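Local coordinates for BH2092 protein (Bacillus halodurans, PDB 3NHV) that is of unknown function but carries a rhodanese-like domain, and may therefore take part in sulfur transfer as its relatives do, at residues 38-43 / 76-81; 15-20 / 103-108; 45-50 / 120-125. All coordinates share one frame; numbering follows the deposited sequence.

Interaction 1 (38-43 / 76-81)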
loop_
_atom_site.group_PDB
_atom_site.type_symbol
_atom_site.label_atom_id
_atom_site.label_comp_id
_atom_site.label_asym_id
_atom_site.label_seq_id
_atom_site.Cartn_x
_atom_site.Cartn_y
_atom_site.Cartn_z
ATOM N N ASP B 38 -11.101 -9.030 -12.715
ATOM C CA ASP B 38 -9.642 -9.133 -12.809
ATOM C C ASP B 38 -9.265 -8.211 -13.963
ATOM O O ASP B 38 -9.694 -8.422 -15.095
ATOM C CB ASP B 38 -9.221 -10.569 -13.135
ATOM C CG ASP B 38 -7.721 -10.783 -13.016
ATOM O OD1 ASP B 38 -6.946 -9.890 -13.421
ATOM O OD2 ASP B 38 -7.314 -11.859 -12.526
ATOM N N VAL B 39 -8.472 -7.190 -13.664
ATOM C CA VAL B 39 -8.052 -6.192 -14.641
ATOM C C VAL B 39 -6.718 -6.482 -15.322
ATOM O O VAL B 39 -6.320 -5.767 -16.243
ATOM C CB VAL B 39 -7.958 -4.811 -13.957
ATOM C CG1 VAL B 39 -7.358 -3.793 -14.891
ATOM C CG2 VAL B 39 -9.342 -4.371 -13.502
ATOM N N ARG B 40 -6.017 -7.514 -14.875
ATOM C CA ARG B 40 -4.724 -7.831 -15.472
ATOM C C ARG B 40 -4.872 -8.340 -16.906
ATOM O O ARG B 40 -5.961 -8.330 -17.482
ATOM C CB ARG B 40 -3.998 -8.898 -14.649
ATOM C CG ARG B 40 -3.912 -8.625 -13.161
ATOM C CD ARG B 40 -4.228 -9.905 -12.395
ATOM N NE ARG B 40 -3.113 -10.843 -12.298
ATOM C CZ ARG B 40 -3.255 -12.165 -12.365
ATOM N NH1 ARG B 40 -4.457 -12.695 -12.550
ATOM N NH2 ARG B 40 -2.204 -12.961 -12.204
ATOM N N ASP B 41 -3.757 -8.787 -17.472
ATOM C CA ASP B 41 -3.739 -9.326 -18.826
ATOM C C ASP B 41 -4.562 -10.606 -18.896
ATOM O O ASP B 41 -4.517 -11.423 -17.976
ATOM C CB ASP B 41 -2.319 -9.668 -19.243
ATOM C CG ASP B 41 -2.277 -10.367 -20.577
ATOM O OD1 ASP B 41 -2.199 -9.662 -21.609
ATOM O OD2 ASP B 41 -2.354 -11.621 -20.599
ATOM N N ALA B 42 -5.282 -10.801 -19.998
ATOM C CA ALA B 42 -6.115 -11.995 -20.177
ATOM C C ALA B 42 -5.389 -13.299 -19.855
ATOM O O ALA B 42 -5.912 -14.150 -19.137
ATOM C CB ALA B 42 -6.645 -12.051 -21.603
ATOM N N GLU B 43 -4.184 -13.452 -20.393
ATOM C CA GLU B 43 -3.402 -14.664 -20.178
ATOM C C GLU B 43 -3.212 -14.927 -18.684
ATOM O O GLU B 43 -3.387 -16.057 -18.221
ATOM C CB GLU B 43 -2.040 -14.529 -20.869
ATOM C CG GLU B 43 -1.338 -15.848 -21.178
ATOM C CD GLU B 43 -2.076 -16.684 -22.231
ATOM O OE1 GLU B 43 -2.478 -16.118 -23.281
ATOM O OE2 GLU B 43 -2.242 -17.915 -22.008
ATOM N N ILE B 76 -15.583 -4.736 -8.022
ATOM C CA ILE B 76 -14.373 -4.866 -7.220
ATOM C C ILE B 76 -13.243 -5.204 -8.183
ATOM O O ILE B 76 -13.241 -6.272 -8.784
ATOM C CB ILE B 76 -14.479 -6.016 -6.179
ATOM C CG1 ILE B 76 -15.741 -5.852 -5.331
ATOM C CG2 ILE B 76 -13.246 -6.014 -5.269
ATOM C CD1 ILE B 76 -15.713 -4.654 -4.407
ATOM N N THR B 77 -12.286 -4.297 -8.331
ATOM C CA THR B 77 -11.176 -4.531 -9.242
ATOM C C THR B 77 -9.942 -4.999 -8.503
ATOM O O THR B 77 -9.727 -4.624 -7.356
ATOM C CB THR B 77 -10.805 -3.246 -10.001
ATOM O OG1 THR B 77 -10.355 -2.261 -9.063
ATOM C CG2 THR B 77 -12.014 -2.699 -10.751
ATOM N N TYR B 78 -9.128 -5.821 -9.154
ATOM C CA TYR B 78 -7.896 -6.267 -8.527
ATOM C C TYR B 78 -6.821 -6.504 -9.578
ATOM O O TYR B 78 -7.107 -6.984 -10.677
ATOM C CB TYR B 78 -8.134 -7.525 -7.677
ATOM C CG TYR B 78 -8.208 -8.829 -8.438
ATOM C CD1 TYR B 78 -7.053 -9.479 -8.860
ATOM C CD2 TYR B 78 -9.435 -9.427 -8.711
ATOM C CE1 TYR B 78 -7.117 -10.691 -9.525
ATOM C CE2 TYR B 78 -9.512 -10.638 -9.376
ATOM C CZ TYR B 78 -8.352 -11.268 -9.780
ATOM O OH TYR B 78 -8.428 -12.486 -10.416
ATOM N N CYS B 79 -5.594 -6.122 -9.241
ATOM C CA CYS B 79 -4.447 -6.288 -10.123
ATOM C C CYS B 79 -3.516 -7.284 -9.444
ATOM O O CYS B 79 -3.961 -8.087 -8.633
ATOM C CB CYS B 79 -3.729 -4.948 -10.343
ATOM S SG CYS B 79 -2.142 -5.108 -11.250
ATOM N N TRP B 80 -2.229 -7.241 -9.761
ATOM C CA TRP B 80 -1.294 -8.167 -9.155
ATOM C C TRP B 80 -1.147 -7.979 -7.662
ATOM O O TRP B 80 -1.357 -8.918 -6.899
ATOM C CB TRP B 80 0.078 -8.061 -9.811
ATOM C CG TRP B 80 0.104 -8.634 -11.178
ATOM C CD1 TRP B 80 -0.162 -7.980 -12.347
ATOM C CD2 TRP B 80 0.372 -9.993 -11.529
ATOM N NE1 TRP B 80 -0.076 -8.852 -13.406
ATOM C CE2 TRP B 80 0.249 -10.096 -12.932
ATOM C CE3 TRP B 80 0.698 -11.140 -10.794
ATOM C CZ2 TRP B 80 0.448 -11.294 -13.618
ATOM C CZ3 TRP B 80 0.897 -12.338 -11.478
ATOM C CH2 TRP B 80 0.768 -12.403 -12.877
ATOM N N GLY B 81 -0.786 -6.768 -7.249
ATOM C CA GLY B 81 -0.607 -6.495 -5.832
ATOM C C GLY B 81 -0.353 -5.036 -5.474
ATOM O O GLY B 81 -0.675 -4.133 -6.251
#
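The guanidinium of Arg40 stands on edge over one face of the Trp80 indole, their planes 75° apart. NE sits over the centre of the ring system, and CZ lies 4.0 Å from the centroid of the Trp80 six-membered ring, which makes this a cation-pi contact. Further back, Arg40 CG rides over the five-membered ring as a CH-pi contact. Another edge of the guanidinium takes the Asp38 carboxylate, Arg40 NH1 reaching the syn lone pair of Asp38 OD2 at 3.0 Å in a salt bridge. The Tyr78 ring has Asp38 CA over one face, offset toward the rim, 4.0 Å from the ring centroid.

This is the core of a rhodanese-like fold: strands 34-38 and 74-78 run parallel at its centre, and the chain after Tyr78 enters what is probably the counterpart of the family's active-site loop, where Cys79 is held in a disulfide with Cys84. Just past strand 34-38, Val39 N donates to Tyr78 O at 3.3 Å, continuing the parallel pairing, in which Ile76 bonds Ile35 and Val37.

Asp38 organises the rest. With CG anti to the backbone N (chi1 -170°), its carboxylate reaches across to the Tyr78 hydroxyl, which donates to OD2 at a modelled distance so short that its exact length is doubtful. Tyr78 OH is also bonded to Ile50 N, and Arg40 NH1 to Cys48 O, so these buried polar atoms have more than one partner. OD1 closes an Asx turn by accepting from Arg40 N at 2.9 Å. Beside this network, Val39 CG2 packs 4.0 Å from Thr77 CB.

Interaction 2 (15-20 / 103-108)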
loop_
_atom_site.group_PDB
_atom_site.type_symbol
_atom_site.label_atom_id
_atom_site.label_comp_id
_atom_site.label_asym_id
_atom_site.label_seq_id
_atom_site.Cartn_x
_atom_site.Cartn_y
_atom_site.Cartn_z
ATOM N N SER B 15 -14.481 3.637 1.818
ATOM C CA SER B 15 -15.546 3.664 0.824
ATOM C C SER B 15 -15.043 3.432 -0.606
ATOM O O SER B 15 -15.841 3.233 -1.520
ATOM C CB SER B 15 -16.305 4.998 0.887
ATOM O OG SER B 15 -15.546 6.073 0.338
ATOM N N TYR B 16 -13.728 3.462 -0.807
ATOM C CA TYR B 16 -13.169 3.245 -2.143
ATOM C C TYR B 16 -12.358 1.960 -2.234
ATOM O O TYR B 16 -11.693 1.713 -3.241
ATOM C CB TYR B 16 -12.278 4.431 -2.557
ATOM C CG TYR B 16 -13.030 5.731 -2.747
ATOM C CD1 TYR B 16 -14.046 5.836 -3.701
ATOM C CD2 TYR B 16 -12.746 6.849 -1.959
ATOM C CE1 TYR B 16 -14.766 7.016 -3.863
ATOM C CE2 TYR B 16 -13.460 8.038 -2.116
ATOM C CZ TYR B 16 -14.471 8.111 -3.069
ATOM O OH TYR B 16 -15.199 9.272 -3.223
ATOM N N GLU B 17 -12.408 1.135 -1.196
ATOM C CA GLU B 17 -11.625 -0.093 -1.223
ATOM C C GLU B 17 -12.176 -1.233 -0.380
ATOM O O GLU B 17 -13.172 -1.093 0.329
ATOM C CB GLU B 17 -10.178 0.208 -0.801
ATOM C CG GLU B 17 -10.048 0.888 0.558
ATOM C CD GLU B 17 -8.610 1.294 0.910
ATOM O OE1 GLU B 17 -7.961 1.996 0.098
ATOM O OE2 GLU B 17 -8.138 0.920 2.012
ATOM N N THR B 18 -11.520 -2.377 -0.492
ATOM C CA THR B 18 -11.895 -3.554 0.255
ATOM C C THR B 18 -10.645 -4.405 0.347
ATOM O O THR B 18 -9.770 -4.323 -0.518
ATOM C CB THR B 18 -13.016 -4.336 -0.450
ATOM O OG1 THR B 18 -13.247 -5.565 0.244
ATOM C CG2 THR B 18 -12.637 -4.635 -1.888
ATOM N N ASP B 19 -10.553 -5.216 1.395
ATOM C CA ASP B 19 -9.378 -6.045 1.568
ATOM C C ASP B 19 -9.651 -7.530 1.377
ATOM O O ASP B 19 -10.800 -7.947 1.254
ATOM C CB ASP B 19 -8.734 -5.777 2.944
ATOM C CG ASP B 19 -9.585 -6.258 4.122
ATOM O OD1 ASP B 19 -10.657 -6.875 3.906
ATOM O OD2 ASP B 19 -9.158 -6.020 5.276
ATOM N N ILE B 20 -8.578 -8.313 1.344
ATOM C CA ILE B 20 -8.665 -9.750 1.162
ATOM C C ILE B 20 -9.689 -10.385 2.096
ATOM O O ILE B 20 -10.548 -11.151 1.666
ATOM C CB ILE B 20 -7.294 -10.400 1.387
ATOM C CG1 ILE B 20 -6.272 -9.761 0.447
ATOM C CG2 ILE B 20 -7.366 -11.891 1.124
ATOM C CD1 ILE B 20 -6.623 -9.912 -1.018
ATOM N N GLU B 103 -11.597 -0.795 -5.147
ATOM C CA GLU B 103 -10.414 -1.547 -5.567
ATOM C C GLU B 103 -9.966 -2.438 -4.422
ATOM O O GLU B 103 -10.103 -2.075 -3.252
ATOM C CB GLU B 103 -9.269 -0.610 -5.966
ATOM C CG GLU B 103 -8.709 0.232 -4.826
ATOM C CD GLU B 103 -7.692 1.266 -5.294
ATOM O OE1 GLU B 103 -6.697 0.878 -5.951
ATOM O OE2 GLU B 103 -7.888 2.465 -5.002
ATOM N N LEU B 104 -9.437 -3.607 -4.771
ATOM C CA LEU B 104 -8.965 -4.576 -3.793
ATOM C C LEU B 104 -7.487 -4.359 -3.488
ATOM O O LEU B 104 -6.641 -4.515 -4.369
ATOM C CB LEU B 104 -9.152 -5.994 -4.331
ATOM C CG LEU B 104 -8.682 -7.111 -3.404
ATOM C CD1 LEU B 104 -9.631 -7.217 -2.219
ATOM C CD2 LEU B 104 -8.642 -8.431 -4.151
ATOM N N ILE B 105 -7.180 -4.008 -2.242
ATOM C CA ILE B 105 -5.795 -3.799 -1.828
ATOM C C ILE B 105 -5.145 -5.160 -1.587
ATOM O O ILE B 105 -5.736 -6.041 -0.956
ATOM C CB ILE B 105 -5.701 -2.979 -0.517
ATOM C CG1 ILE B 105 -6.438 -3.701 0.608
ATOM C CG2 ILE B 105 -6.304 -1.605 -0.718
ATOM C CD1 ILE B 105 -6.166 -3.122 1.986
ATOM N N GLY B 106 -3.929 -5.329 -2.094
ATOM C CA GLY B 106 -3.231 -6.590 -1.922
ATOM C C GLY B 106 -3.250 -7.401 -3.204
ATOM O O GLY B 106 -2.371 -8.233 -3.447
ATOM N N GLY B 107 -4.259 -7.154 -4.034
ATOM C CA GLY B 107 -4.367 -7.871 -5.291
ATOM C C GLY B 107 -4.426 -9.372 -5.084
ATOM O O GLY B 107 -4.782 -9.849 -4.004
ATOM N N ILE B 108 -4.069 -10.124 -6.119
ATOM C CA ILE B 108 -4.099 -11.572 -6.046
ATOM C C ILE B 108 -2.874 -12.070 -5.298
ATOM O O ILE B 108 -2.855 -13.181 -4.781
ATOM C CB ILE B 108 -4.141 -12.197 -7.462
ATOM C CG1 ILE B 108 -4.407 -13.702 -7.364
ATOM C CG2 ILE B 108 -2.836 -11.921 -8.197
ATOM C CD1 ILE B 108 -4.686 -14.362 -8.708
#
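Glu103 N donates to Tyr16 O at 3.2 Å. Thr18 N then bonds Glu103 O, and Ile105 N bonds Thr18 O at 3.1 Å. The three bonds pair strand 17-19, the outermost strand of the sheet within this chain, in parallel with strand 100-105 of this rhodanese-like fold. Around them, side chains pack on the two faces. On one, Ile105 CG2 comes within 4.0 Å of Glu17 CD, while Ile105 CG1 and CD1 lie against Asp19 CB; with CG1 set between the backbone N and the carbonyl carbon (chi1 59°), Ile105 spreads over both neighbours. On the other, Leu104 CD1 tucks 3.4 Å from Thr18 O and against Thr18 CG2, and Leu104 CD2 meets Ile20 CD1 at 4.0 Å.

Ile20 CD1 also reaches Gly107 O at 3.5 Å, where a type II beta turn from Leu104 to Gly107 swings the chain off the sheet. One shell further out, the acidic side chains turn to partners beyond the pair: Glu103 OE1 bonds Thr88 OG1 and its OE2 makes a salt bridge with Lys13 of the third subunit, while Glu17 and Asp19 both bond Asn85 of the second subunit.

Asp19 OD1 caps helix 20-28 through Asp22 N, and the turn after Ile105 leads into helix 107-113. On its other flank strand 100-105 is bordered by strand 74-78, with Leu104 against Tyr78.

Interaction 3 (45-50 / 120-125); sequences YKECHI and GTLGAK
Glu47 and Leu122 lie side by side and point the same way, so that Glu47 OE1 rests against Leu122 CD1 at 3.0 Å, though the exact closeness is doubtful. Glu47 gets there with CG anti to its carbonyl carbon (chi1 -63°) and the chain extended beyond it. Lys46 and Thr121 approach differently: the two side chains slant across one another, with the CD methylene of Lys46 passing 3.2 Å from Thr121 OG1. The lysine chain is bent at each of its later torsions, and its amino group leads back toward Glu43 of the same helix in a long, weak ion pair. Cys48, just past the helix, turns SG toward the loop, 3.4 Å from Gly123 O, while its side chain also packs on Val118, Ala126 and helix 107-113.

Between these side chains the backbone does most of the joining. Thr121 N donates to Lys46 O at 3.0 Å, in the carbonyl plane and on a lone pair, and Thr121 OG1 adds a weak bond to the same oxygen. Glu47 O accepts from Gly123 N at 3.1 Å, with a weaker, more bent bond from Leu122 N. Gly120, which has no side chain, lets the loop come close: its CA lies 3.2 Å from Glu47 O as a CA-H...O contact.

The loop 120-125, which follows helix 107-113 along the chain, thus covers the C-terminal end of helix 42-47 at the surface of the rhodanese-like domain. Carbonyls at such an end have no later turn of helix to bond; here the N-H groups of Thr121 and Gly123 serve two of them, and probably help offset the partial negative charge gathered there.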
loop_
_atom_site.group_PDB
_atom_site.type_symbol
_atom_site.label_atom_id
_atom_site.label_comp_id
_atom_site.label_asym_id
_atom_site.label_seq_id
_atom_site.Cartn_x
_atom_site.Cartn_y
_atom_site.Cartn_z
ATOM N N TYR B 45 -5.056 -14.032 -16.189
ATOM C CA TYR B 45 -6.313 -14.483 -15.612
ATOM C C TYR B 45 -6.559 -15.957 -15.892
ATOM O O TYR B 45 -6.855 -16.723 -14.979
ATOM C CB TYR B 45 -7.469 -13.646 -16.164
ATOM C CG TYR B 45 -8.851 -14.178 -15.853
ATOM C CD1 TYR B 45 -9.400 -15.240 -16.582
ATOM C CD2 TYR B 45 -9.624 -13.607 -14.844
ATOM C CE1 TYR B 45 -10.687 -15.716 -16.310
ATOM C CE2 TYR B 45 -10.905 -14.076 -14.566
ATOM C CZ TYR B 45 -11.430 -15.125 -15.301
ATOM O OH TYR B 45 -12.698 -15.567 -15.017
ATOM N N LYS B 46 -6.427 -16.351 -17.156
ATOM C CA LYS B 46 -6.655 -17.738 -17.557
ATOM C C LYS B 46 -5.747 -18.720 -16.806
ATOM O O LYS B 46 -6.118 -19.877 -16.606
ATOM C CB LYS B 46 -6.474 -17.876 -19.078
ATOM C CG LYS B 46 -7.140 -19.109 -19.716
ATOM C CD LYS B 46 -6.255 -20.362 -19.669
ATOM C CE LYS B 46 -4.980 -20.222 -20.522
ATOM N NZ LYS B 46 -5.252 -19.987 -21.970
ATOM N N GLU B 47 -4.574 -18.254 -16.378
ATOM C CA GLU B 47 -3.634 -19.103 -15.644
ATOM C C GLU B 47 -4.007 -19.221 -14.169
ATOM O O GLU B 47 -4.104 -20.323 -13.621
ATOM C CB GLU B 47 -2.213 -18.543 -15.732
ATOM C CG GLU B 47 -1.642 -18.489 -17.127
ATOM C CD GLU B 47 -0.198 -18.026 -17.147
ATOM O OE1 GLU B 47 0.642 -18.675 -16.485
ATOM O OE2 GLU B 47 0.099 -17.015 -17.827
ATOM N N CYS B 48 -4.215 -18.071 -13.533
ATOM C CA CYS B 48 -4.554 -18.018 -12.112
ATOM C C CYS B 48 -5.378 -16.779 -11.767
ATOM O O CYS B 48 -4.939 -15.650 -11.994
ATOM C CB CYS B 48 -3.265 -18.021 -11.285
ATOM S SG CYS B 48 -3.505 -17.826 -9.518
ATOM N N HIS B 49 -6.569 -16.993 -11.218
ATOM C CA HIS B 49 -7.426 -15.879 -10.843
ATOM C C HIS B 49 -8.278 -16.173 -9.613
ATOM O O HIS B 49 -8.304 -17.291 -9.111
ATOM C CB HIS B 49 -8.317 -15.468 -12.023
ATOM C CG HIS B 49 -9.274 -16.530 -12.472
ATOM N ND1 HIS B 49 -10.326 -16.963 -11.696
ATOM C CD2 HIS B 49 -9.360 -17.217 -13.638
ATOM C CE1 HIS B 49 -11.023 -17.868 -12.363
ATOM N NE2 HIS B 49 -10.456 -18.039 -13.544
ATOM N N ILE B 50 -8.977 -15.154 -9.130
ATOM C CA ILE B 50 -9.815 -15.304 -7.953
ATOM C C ILE B 50 -11.187 -15.869 -8.283
ATOM O O ILE B 50 -11.851 -15.423 -9.212
ATOM C CB ILE B 50 -10.011 -13.957 -7.247
ATOM C CG1 ILE B 50 -8.666 -13.414 -6.790
ATOM C CG2 ILE B 50 -10.960 -14.123 -6.063
ATOM C CD1 ILE B 50 -8.751 -12.042 -6.207
ATOM N N GLY B 120 -7.770 -21.904 -12.429
ATOM C CA GLY B 120 -7.074 -21.620 -13.671
ATOM C C GLY B 120 -6.180 -22.747 -14.154
ATOM O O GLY B 120 -6.226 -23.862 -13.637
ATOM N N THR B 121 -5.359 -22.438 -15.152
ATOM C CA THR B 121 -4.442 -23.403 -15.741
ATOM C C THR B 121 -3.349 -23.849 -14.788
ATOM O O THR B 121 -3.229 -25.032 -14.482
ATOM C CB THR B 121 -3.765 -22.822 -17.001
ATOM O OG1 THR B 121 -4.730 -22.716 -18.055
ATOM C CG2 THR B 121 -2.608 -23.707 -17.450
ATOM N N LEU B 122 -2.538 -22.901 -14.333
ATOM C CA LEU B 122 -1.444 -23.219 -13.427
ATOM C C LEU B 122 -1.861 -23.164 -11.973
ATOM O O LEU B 122 -1.143 -23.646 -11.100
ATOM C CB LEU B 122 -0.282 -22.261 -13.656
ATOM C CG LEU B 122 0.260 -22.243 -15.081
ATOM C CD1 LEU B 122 1.422 -21.268 -15.165
ATOM C CD2 LEU B 122 0.701 -23.643 -15.477
ATOM N N GLY B 123 -3.023 -22.570 -11.718
ATOM C CA GLY B 123 -3.512 -22.457 -10.355
ATOM C C GLY B 123 -2.470 -21.923 -9.385
ATOM O O GLY B 123 -1.900 -20.851 -9.590
ATOM N N ALA B 124 -2.214 -22.688 -8.327
ATOM C CA ALA B 124 -1.247 -22.298 -7.310
ATOM C C ALA B 124 0.192 -22.377 -7.812
ATOM O O ALA B 124 1.122 -22.033 -7.087
ATOM C CB ALA B 124 -1.415 -23.175 -6.076
ATOM N N LYS B 125 0.382 -22.828 -9.050
ATOM C CA LYS B 125 1.730 -22.934 -9.600
ATOM C C LYS B 125 2.104 -21.746 -10.470
ATOM O O LYS B 125 3.265 -21.584 -10.853
ATOM C CB LYS B 125 1.893 -24.241 -10.387
ATOM C CG LYS B 125 2.237 -25.438 -9.506
ATOM C CD LYS B 125 2.641 -26.675 -10.307
ATOM C CE LYS B 125 3.013 -27.835 -9.373
ATOM N NZ LYS B 125 3.327 -29.105 -10.098
#

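Interactions 1 and 2 belong to one sheet: Thr77 O meets Leu104 N at 2.8 Å while Cys79 O meets Ile108 N at 3.2 Å. That second bond ties the beginning of the probable active-site loop to the helix starting in 103-108. Interaction 3 reaches interaction 1 by Ile50 N on Tyr78 OH and Cys48 O on Arg40 NH1, each 3.0 Å, tying the chain after helix 42-47 to strand 74-78 and to the loop after strand 34-38; Asp38 CB packs 3.5 Å from Tyr45 CD2. Centres lie about 12 Å apart in both cases. Interactions 2 and 3, about 19 Å apart, meet by packing, Ile108 CD1 lying 3.5 Å from Cys48 O and Leu104 CD2 4.2 Å from Ile50 CD1.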